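Local coordinates for inactivation-no-after-potential D protein (PDB 2QKV) that serves as a scaffold of Drosophila visual signalling, its fifth PDZ domain, crystallised here, probably taking part in assembling phototransduction proteins through peptide binding, at residues Phe10-Leu24 / Asp37-Leu50. The protein carries 1 engineered substitution. Numbering follows the deposited sequence.
Sequences FNVDLMKKAGKELGL and DLIQGQYPEIDSKL
The Y43 ring lies within the loop that follows strand 10-15, with L14 CD1 over one face, offset toward the rim, 4.1 Å from Y43 CD2, and the backbone atoms K17 N, K20 O and E21 O ranged along its edge. Its hydroxyl bridges the two ends of the type II turn K17-K20: OH donates to K20 O at 2.7 Å and accepts a nearly straight bond from K17 N (167°). Two bonds therefore grip one oxygen and fix the ring's position, while the aliphatic part of K20 runs past the phenol in the opposite direction. Next to it, the Q42 side chain, folded back at chi2 (-57°), turns its amide so that E21 O lies in the amide plane, 2.9 Å from NE2.

The L14 side chain crosses the tyrosine at about a right angle, and its other methyl, CD2, meets I46 CG1 at 3.7 Å. Just past the end of the helix, L50 CD2 packs against both V12 CG2 and F10 CE1, and the F10 ring approaches K49 O obliquely. K49 stretches out beyond CG to bring NZ to N11 O (3.1 Å), above the carbonyl plane; one water joins the same two atoms, and a second links NZ to D13 N. The D13 carboxylate itself turns to S84 of strand 82-88.

On from Q42 and L22, the G23 carbonyl accepts I39 N in its plane, and I39 CG1 lies against G23 CA at 3.4 Å, beside the non-hydrogen-bonded antiparallel pair L24-L38, where L24 CD2 touches L38 CB. Helix 44-49 thus packs nearly antiparallel (157°) to strand 10-15, itself hydrogen-bonded to strand 82-88; such a short helix flanking the compact, partly open beta-barrel is characteristic of PDZ domains.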
ATOM      1  N   PHE A  10      -5.651   1.013 -23.767  1.00  7.93           N
ATOM      2  CA  PHE A  10      -5.245   1.042 -25.177  1.00  7.08           C
ATOM      3  C   PHE A  10      -3.863   0.397 -25.244  1.00  8.44           C
ATOM      4  O   PHE A  10      -3.169   0.283 -24.224  1.00  8.26           O
ATOM      5  CB  PHE A  10      -5.238   2.467 -25.769  1.00  7.27           C
ATOM      6  CG  PHE A  10      -4.304   3.431 -25.096  1.00  6.59           C
ATOM      7  CD1 PHE A  10      -3.005   3.624 -25.575  1.00  8.03           C
ATOM      8  CD2 PHE A  10      -4.754   4.215 -24.046  1.00  7.81           C
ATOM      9  CE1 PHE A  10      -2.173   4.604 -25.011  1.00  8.42           C
ATOM     10  CE2 PHE A  10      -3.942   5.190 -23.475  1.00  8.36           C
ATOM     11  CZ  PHE A  10      -2.643   5.388 -23.961  1.00  7.39           C
ATOM     12  N   ASN A  11      -3.480  -0.053 -26.428  1.00  8.34           N
ATOM     13  CA  ASN A  11      -2.203  -0.719 -26.621  1.00 10.04           C
ATOM     14  C   ASN A  11      -1.150   0.161 -27.268  1.00  9.76           C
ATOM     15  O   ASN A  11      -1.459   1.002 -28.112  1.00 10.92           O
ATOM     16  CB  ASN A  11      -2.390  -1.961 -27.500  1.00 12.87           C
ATOM     17  CG  ASN A  11      -3.422  -2.911 -26.949  1.00 17.15           C
ATOM     18  OD1 ASN A  11      -4.536  -2.990 -27.456  1.00 23.93           O
ATOM     19  ND2 ASN A  11      -3.062  -3.631 -25.899  1.00 18.30           N
ATOM     20  N   VAL A  12       0.098  -0.043 -26.851  1.00  9.28           N
ATOM     21  CA  VAL A  12       1.239   0.657 -27.425  1.00 10.70           C
ATOM     22  C   VAL A  12       2.255  -0.438 -27.723  1.00 13.51           C
ATOM     23  O   VAL A  12       2.650  -1.193 -26.831  1.00 14.18           O
ATOM     24  CB  VAL A  12       1.845   1.688 -26.453  1.00 10.53           C
ATOM     25  CG1 VAL A  12       3.088   2.333 -27.091  1.00 14.48           C
ATOM     26  CG2 VAL A  12       0.821   2.761 -26.126  1.00 11.80           C
ATOM     27  N   ASP A  13       2.649  -0.535 -28.991  1.00 13.13           N
ATOM     28  CA  ASP A  13       3.602  -1.543 -29.427  1.00 15.89           C
ATOM     29  C   ASP A  13       4.743  -0.922 -30.205  1.00 16.78           C
ATOM     30  O   ASP A  13       4.525  -0.104 -31.113  1.00 18.11           O
ATOM     31  CB  ASP A  13       2.922  -2.593 -30.310  1.00 16.58           C
ATOM     32  CG  ASP A  13       1.901  -3.412 -29.563  1.00 17.16           C
ATOM     33  OD1 ASP A  13       0.726  -2.983 -29.476  1.00 21.40           O
ATOM     34  OD2 ASP A  13       2.274  -4.486 -29.049  1.00 20.14           O
ATOM     35  N   LEU A  14       5.963  -1.307 -29.846  1.00 16.66           N
ATOM     36  CA  LEU A  14       7.140  -0.797 -30.532  1.00 15.78           C
ATOM     37  C   LEU A  14       8.301  -1.774 -30.446  1.00 15.51           C
ATOM     38  O   LEU A  14       8.256  -2.763 -29.711  1.00 14.70           O
ATOM     39  CB  LEU A  14       7.554   0.549 -29.944  1.00 16.39           C
ATOM     40  CG  LEU A  14       7.932   0.611 -28.465  1.00 16.27           C
ATOM     41  CD1 LEU A  14       9.404   0.193 -28.287  1.00 17.78           C
ATOM     42  CD2 LEU A  14       7.712   2.035 -27.948  1.00 20.15           C
ATOM     43  N   MET A  15       9.331  -1.493 -31.231  1.00 17.49           N
ATOM     44  CA  MET A  15      10.532  -2.314 -31.260  1.00 19.57           C
ATOM     45  C   MET A  15      11.656  -1.445 -30.729  1.00 19.99           C
ATOM     46  O   MET A  15      12.012  -0.443 -31.345  1.00 20.48           O
ATOM     47  CB  MET A  15      10.848  -2.750 -32.694  1.00 21.01           C
ATOM     48  CG  MET A  15      12.168  -3.493 -32.832  1.00 23.76           C
ATOM     49  SD  MET A  15      12.229  -5.022 -31.878  1.00 27.09           S
ATOM     50  CE  MET A  15      11.317  -6.076 -32.927  1.00 28.86           C
ATOM     51  N   LYS A  16      12.203  -1.812 -29.577  1.00 21.88           N
ATOM     52  CA  LYS A  16      13.280  -1.033 -28.989  1.00 25.60           C
ATOM     53  C   LYS A  16      14.540  -1.163 -29.837  1.00 26.43           C
ATOM     54  O   LYS A  16      14.806  -2.219 -30.406  1.00 26.28           O
ATOM     55  CB  LYS A  16      13.558  -1.508 -27.560  1.00 27.79           C
ATOM     56  CG  LYS A  16      14.448  -0.565 -26.772  1.00 32.16           C
ATOM     57  CD  LYS A  16      14.491  -0.926 -25.302  1.00 33.98           C
ATOM     58  CE  LYS A  16      15.331   0.077 -24.533  1.00 35.56           C
ATOM     59  NZ  LYS A  16      14.868   1.472 -24.777  1.00 36.59           N
ATOM     60  N   LYS A  17      15.300  -0.077 -29.930  1.00 27.21           N
ATOM     61  CA  LYS A  17      16.539  -0.076 -30.698  1.00 28.44           C
ATOM     62  C   LYS A  17      17.693   0.359 -29.803  1.00 28.11           C
ATOM     63  O   LYS A  17      17.548   1.261 -28.976  1.00 27.53           O
ATOM     64  CB  LYS A  17      16.427   0.872 -31.894  1.00 30.09           C
ATOM     65  CG  LYS A  17      15.351   0.487 -32.904  1.00 33.58           C
ATOM     66  CD  LYS A  17      15.628  -0.870 -33.545  1.00 35.04           C
ATOM     67  CE  LYS A  17      14.537  -1.236 -34.546  1.00 37.45           C
ATOM     68  NZ  LYS A  17      14.833  -2.506 -35.271  1.00 38.90           N
ATOM     69  N   ALA A  18      18.841  -0.292 -29.962  1.00 27.26           N
ATOM     70  CA  ALA A  18      20.010   0.047 -29.161  1.00 26.53           C
ATOM     71  C   ALA A  18      20.330   1.527 -29.331  1.00 26.12           C
ATOM     72  O   ALA A  18      20.219   2.073 -30.429  1.00 27.27           O
ATOM     73  CB  ALA A  18      21.203  -0.799 -29.591  1.00 27.03           C
ATOM     74  N   GLY A  19      20.712   2.175 -28.240  1.00 26.48           N
ATOM     75  CA  GLY A  19      21.055   3.584 -28.302  1.00 25.97           C
ATOM     76  C   GLY A  19      19.878   4.536 -28.329  1.00 25.35           C
ATOM     77  O   GLY A  19      20.063   5.752 -28.357  1.00 25.51           O
ATOM     78  N   LYS A  20      18.665   3.991 -28.325  1.00 24.52           N
ATOM     79  CA  LYS A  20      17.473   4.829 -28.344  1.00 24.38           C
ATOM     80  C   LYS A  20      16.601   4.510 -27.131  1.00 22.85           C
ATOM     81  O   LYS A  20      15.823   3.556 -27.152  1.00 22.71           O
ATOM     82  CB  LYS A  20      16.690   4.608 -29.642  1.00 26.15           C
ATOM     83  CG  LYS A  20      15.507   5.548 -29.807  1.00 30.16           C
ATOM     84  CD  LYS A  20      15.429   6.118 -31.213  1.00 32.30           C
ATOM     85  CE  LYS A  20      16.620   7.019 -31.501  1.00 34.04           C
ATOM     86  NZ  LYS A  20      16.546   7.625 -32.858  1.00 36.40           N
ATOM     87  N   GLU A  21      16.748   5.312 -26.076  1.00 21.26           N
ATOM     88  CA  GLU A  21      15.988   5.131 -24.835  1.00 22.25           C
ATOM     89  C   GLU A  21      14.505   5.354 -25.086  1.00 19.44           C
ATOM     90  O   GLU A  21      14.125   6.111 -25.974  1.00 18.97           O
ATOM     91  CB  GLU A  21      16.397   6.155 -23.772  1.00 25.29           C
ATOM     92  CG  GLU A  21      17.873   6.392 -23.569  1.00 30.60           C
ATOM     93  CD  GLU A  21      18.126   7.774 -22.994  1.00 33.54           C
ATOM     94  OE1 GLU A  21      17.553   8.094 -21.928  1.00 36.61           O
ATOM     95  OE2 GLU A  21      18.885   8.548 -23.610  1.00 36.12           O
ATOM     96  N   LEU A  22      13.670   4.716 -24.275  1.00 17.99           N
ATOM     97  CA  LEU A  22      12.230   4.891 -24.397  1.00 15.97           C
ATOM     98  C   LEU A  22      11.896   6.349 -24.114  1.00 16.52           C
ATOM     99  O   LEU A  22      10.943   6.900 -24.672  1.00 15.59           O
ATOM    100  CB  LEU A  22      11.496   4.003 -23.395  1.00 16.52           C
ATOM    101  CG  LEU A  22      11.513   2.493 -23.603  1.00 18.27           C
ATOM    102  CD1 LEU A  22      10.742   1.842 -22.463  1.00 21.62           C
ATOM    103  CD2 LEU A  22      10.876   2.141 -24.939  1.00 18.93           C
ATOM    104  N   GLY A  23      12.673   6.967 -23.227  1.00 14.29           N
ATOM    105  CA  GLY A  23      12.455   8.361 -22.888  1.00 15.21           C
ATOM    106  C   GLY A  23      11.316   8.607 -21.918  1.00 14.34           C
ATOM    107  O   GLY A  23      10.752   9.699 -21.888  1.00 17.36           O
ATOM    108  N   LEU A  24      10.987   7.598 -21.119  1.00 14.49           N
ATOM    109  CA  LEU A  24       9.890   7.710 -20.161  1.00 14.26           C
ATOM    110  C   LEU A  24      10.370   7.688 -18.718  1.00 13.95           C
ATOM    111  O   LEU A  24      11.067   6.757 -18.324  1.00 17.09           O
ATOM    112  CB  LEU A  24       8.922   6.538 -20.326  1.00 14.36           C
ATOM    113  CG  LEU A  24       8.373   6.190 -21.705  1.00 14.31           C
ATOM    114  CD1 LEU A  24       7.523   4.915 -21.605  1.00 15.12           C
ATOM    115  CD2 LEU A  24       7.557   7.347 -22.218  1.00 13.37           C
ATOM    116  N   ASP A  37       7.099  11.903 -17.002  1.00 16.38           N
ATOM    117  CA  ASP A  37       7.655  12.761 -18.038  1.00 18.60           C
ATOM    118  C   ASP A  37       8.075  11.899 -19.223  1.00 16.61           C
ATOM    119  O   ASP A  37       8.310  10.703 -19.077  1.00 17.24           O
ATOM    120  CB  ASP A  37       8.871  13.522 -17.507  1.00 20.59           C
ATOM    121  CG  ASP A  37       9.116  14.815 -18.257  1.00 23.18           C
ATOM    122  OD1 ASP A  37       8.499  15.017 -19.331  1.00 27.91           O
ATOM    123  OD2 ASP A  37       9.928  15.629 -17.778  1.00 25.64           O
ATOM    124  N   LEU A  38       8.143  12.496 -20.406  1.00 18.55           N
ATOM    125  CA  LEU A  38       8.564  11.745 -21.574  1.00 20.20           C
ATOM    126  C   LEU A  38       9.188  12.674 -22.591  1.00 21.86           C
ATOM    127  O   LEU A  38       8.778  13.822 -22.733  1.00 22.69           O
ATOM    128  CB  LEU A  38       7.394  10.966 -22.191  1.00 22.44           C
ATOM    129  CG  LEU A  38       6.261  11.642 -22.963  1.00 21.86           C
ATOM    130  CD1 LEU A  38       5.277  10.564 -23.442  1.00 20.26           C
ATOM    131  CD2 LEU A  38       5.549  12.654 -22.077  1.00 22.52           C
ATOM    132  N   ILE A  39      10.202  12.171 -23.281  1.00 23.61           N
ATOM    133  CA  ILE A  39      10.899  12.960 -24.276  1.00 26.54           C
ATOM    134  C   ILE A  39      10.378  12.604 -25.654  1.00 26.88           C
ATOM    135  O   ILE A  39      10.506  11.468 -26.116  1.00 28.71           O
ATOM    136  CB  ILE A  39      12.416  12.722 -24.190  1.00 27.10           C
ATOM    137  CG1 ILE A  39      12.751  11.280 -24.550  1.00 29.57           C
ATOM    138  CG2 ILE A  39      12.885  12.993 -22.766  1.00 28.44           C
ATOM    139  CD1 ILE A  39      14.225  10.980 -24.489  1.00 31.94           C
ATOM    140  N   GLN A  40       9.774  13.594 -26.299  1.00 26.37           N
ATOM    141  CA  GLN A  40       9.203  13.421 -27.622  1.00 26.12           C
ATOM    142  C   GLN A  40      10.292  13.172 -28.656  1.00 25.02           C
ATOM    143  O   GLN A  40      11.403  13.675 -28.519  1.00 24.27           O
ATOM    144  CB  GLN A  40       8.388  14.671 -27.981  1.00 29.36           C
ATOM    145  CG  GLN A  40       7.088  14.843 -27.175  1.00 33.66           C
ATOM    146  CD  GLN A  40       7.236  14.527 -25.685  1.00 37.75           C
ATOM    147  OE1 GLN A  40       7.502  13.382 -25.303  1.00 40.50           O
ATOM    148  NE2 GLN A  40       7.059  15.540 -24.841  1.00 38.61           N
ATOM    149  N   GLY A  41       9.978  12.383 -29.680  1.00 23.17           N
ATOM    150  CA  GLY A  41      10.954  12.105 -30.720  1.00 23.43           C
ATOM    151  C   GLY A  41      11.720  10.793 -30.647  1.00 22.13           C
ATOM    152  O   GLY A  41      12.539  10.512 -31.523  1.00 24.22           O
ATOM    153  N   GLN A  42      11.473   9.973 -29.629  1.00 21.83           N
ATOM    154  CA  GLN A  42      12.182   8.700 -29.515  1.00 19.12           C
ATOM    155  C   GLN A  42      11.590   7.589 -30.379  1.00 20.52           C
ATOM    156  O   GLN A  42      12.298   6.960 -31.166  1.00 20.11           O
ATOM    157  CB  GLN A  42      12.224   8.242 -28.054  1.00 19.89           C
ATOM    158  CG  GLN A  42      12.974   9.177 -27.115  1.00 19.16           C
ATOM    159  CD  GLN A  42      14.414   9.413 -27.542  1.00 21.75           C
ATOM    160  OE1 GLN A  42      14.755  10.485 -28.047  1.00 22.94           O
ATOM    161  NE2 GLN A  42      15.264   8.410 -27.343  1.00 22.01           N
ATOM    162  N   TYR A  43      10.296   7.333 -30.213  1.00 18.40           N
ATOM    163  CA  TYR A  43       9.600   6.305 -30.976  1.00 19.33           C
ATOM    164  C   TYR A  43       8.272   6.854 -31.473  1.00 20.36           C
ATOM    165  O   TYR A  43       7.547   7.509 -30.726  1.00 18.52           O
ATOM    166  CB  TYR A  43       9.337   5.063 -30.120  1.00 19.79           C
ATOM    167  CG  TYR A  43      10.594   4.316 -29.757  1.00 18.19           C
ATOM    168  CD1 TYR A  43      11.381   4.716 -28.675  1.00 19.39           C
ATOM    169  CD2 TYR A  43      11.029   3.238 -30.529  1.00 19.01           C
ATOM    170  CE1 TYR A  43      12.578   4.061 -28.380  1.00 18.79           C
ATOM    171  CE2 TYR A  43      12.222   2.579 -30.239  1.00 18.55           C
ATOM    172  CZ  TYR A  43      12.990   3.000 -29.165  1.00 18.80           C
ATOM    173  OH  TYR A  43      14.183   2.369 -28.889  1.00 19.62           O
ATOM    174  N   PRO A  44       7.947   6.610 -32.751  1.00 21.50           N
ATOM    175  CA  PRO A  44       6.697   7.085 -33.345  1.00 20.36           C
ATOM    176  C   PRO A  44       5.457   6.650 -32.570  1.00 18.92           C
ATOM    177  O   PRO A  44       4.538   7.443 -32.387  1.00 17.45           O
ATOM    178  CB  PRO A  44       6.742   6.490 -34.750  1.00 22.69           C
ATOM    179  CG  PRO A  44       8.213   6.508 -35.059  1.00 22.97           C
ATOM    180  CD  PRO A  44       8.810   5.986 -33.771  1.00 22.69           C
ATOM    181  N   GLU A  45       5.438   5.400 -32.111  1.00 18.96           N
ATOM    182  CA  GLU A  45       4.290   4.895 -31.358  1.00 17.96           C
ATOM    183  C   GLU A  45       4.099   5.633 -30.031  1.00 16.54           C
ATOM    184  O   GLU A  45       2.971   5.850 -29.589  1.00 14.48           O
ATOM    185  CB  GLU A  45       4.421   3.382 -31.117  1.00 21.34           C
ATOM    186  CG  GLU A  45       5.848   2.873 -31.000  1.00 26.92           C
ATOM    187  CD  GLU A  45       6.488   2.567 -32.350  1.00 28.00           C
ATOM    188  OE1 GLU A  45       6.113   1.552 -32.985  1.00 31.79           O
ATOM    189  OE2 GLU A  45       7.362   3.348 -32.781  1.00 28.32           O
ATOM    190  N   ILE A  46       5.193   6.029 -29.387  1.00 13.81           N
ATOM    191  CA  ILE A  46       5.076   6.762 -28.135  1.00 12.38           C
ATOM    192  C   ILE A  46       4.560   8.163 -28.453  1.00 12.92           C
ATOM    193  O   ILE A  46       3.633   8.662 -27.812  1.00 14.96           O
ATOM    194  CB  ILE A  46       6.447   6.859 -27.402  1.00 11.71           C
ATOM    195  CG1 ILE A  46       6.886   5.466 -26.944  1.00 12.08           C
ATOM    196  CG2 ILE A  46       6.353   7.819 -26.225  1.00 12.71           C
ATOM    197  CD1 ILE A  46       8.213   5.475 -26.133  1.00 11.25           C
ATOM    198  N   ASP A  47       5.143   8.798 -29.464  1.00 12.84           N
ATOM    199  CA  ASP A  47       4.713  10.140 -29.820  1.00 14.77           C
ATOM    200  C   ASP A  47       3.247  10.191 -30.223  1.00 13.94           C
ATOM    201  O   ASP A  47       2.538  11.139 -29.886  1.00 16.51           O
ATOM    202  CB  ASP A  47       5.565  10.700 -30.968  1.00 16.48           C
ATOM    203  CG  ASP A  47       6.979  11.025 -30.540  1.00 20.42           C
ATOM    204  OD1 ASP A  47       7.222  11.157 -29.319  1.00 20.53           O
ATOM    205  OD2 ASP A  47       7.843  11.167 -31.428  1.00 22.04           O
ATOM    206  N   SER A  48       2.790   9.165 -30.934  1.00 15.12           N
ATOM    207  CA  SER A  48       1.405   9.159 -31.389  1.00 16.25           C
ATOM    208  C   SER A  48       0.375   8.706 -30.361  1.00 14.29           C
ATOM    209  O   SER A  48      -0.764   9.179 -30.383  1.00 14.71           O
ATOM    210  CB  SER A  48       1.265   8.304 -32.654  1.00 19.16           C
ATOM    211  OG  SER A  48       1.464   6.924 -32.393  1.00 23.89           O
ATOM    212  N   LYS A  49       0.761   7.818 -29.451  1.00 13.10           N
ATOM    213  CA  LYS A  49      -0.208   7.299 -28.477  1.00 11.85           C
ATOM    214  C   LYS A  49      -0.056   7.638 -26.999  1.00 11.94           C
ATOM    215  O   LYS A  49      -1.011   7.476 -26.239  1.00 11.76           O
ATOM    216  CB  LYS A  49      -0.287   5.776 -28.577  1.00 13.19           C
ATOM    217  CG  LYS A  49      -0.631   5.222 -29.948  1.00 15.41           C
ATOM    218  CD  LYS A  49      -0.713   3.711 -29.880  1.00 18.13           C
ATOM    219  CE  LYS A  49      -1.040   3.094 -31.227  1.00 18.74           C
ATOM    220  NZ  LYS A  49      -1.118   1.604 -31.121  1.00 21.85           N
ATOM    221  N   LEU A  50       1.120   8.084 -26.574  1.00 11.20           N
ATOM    222  CA  LEU A  50       1.334   8.374 -25.153  1.00 11.71           C
ATOM    223  C   LEU A  50       1.468   9.844 -24.779  1.00 12.67           C
ATOM    224  O   LEU A  50       1.928  10.670 -25.568  1.00 12.96           O
ATOM    225  CB  LEU A  50       2.567   7.608 -24.647  1.00 11.52           C
ATOM    226  CG  LEU A  50       2.491   6.076 -24.608  1.00 10.60           C
ATOM    227  CD1 LEU A  50       3.834   5.511 -24.174  1.00 13.27           C
ATOM    228  CD2 LEU A  50       1.404   5.626 -23.653  1.00 11.93           C
TER
HETATM  229  O   HOH W   1      -3.567   1.705 -29.591  1.00 16.65           O
HETATM  230  O   HOH W   2       1.402   1.021 -30.956  1.00 16.67           O
HETATM  231  O   HOH W   3       8.896   0.612 -33.248  1.00 29.24           O
HETATM  232  O   HOH W   4       9.565   9.005 -25.406  1.00 20.42           O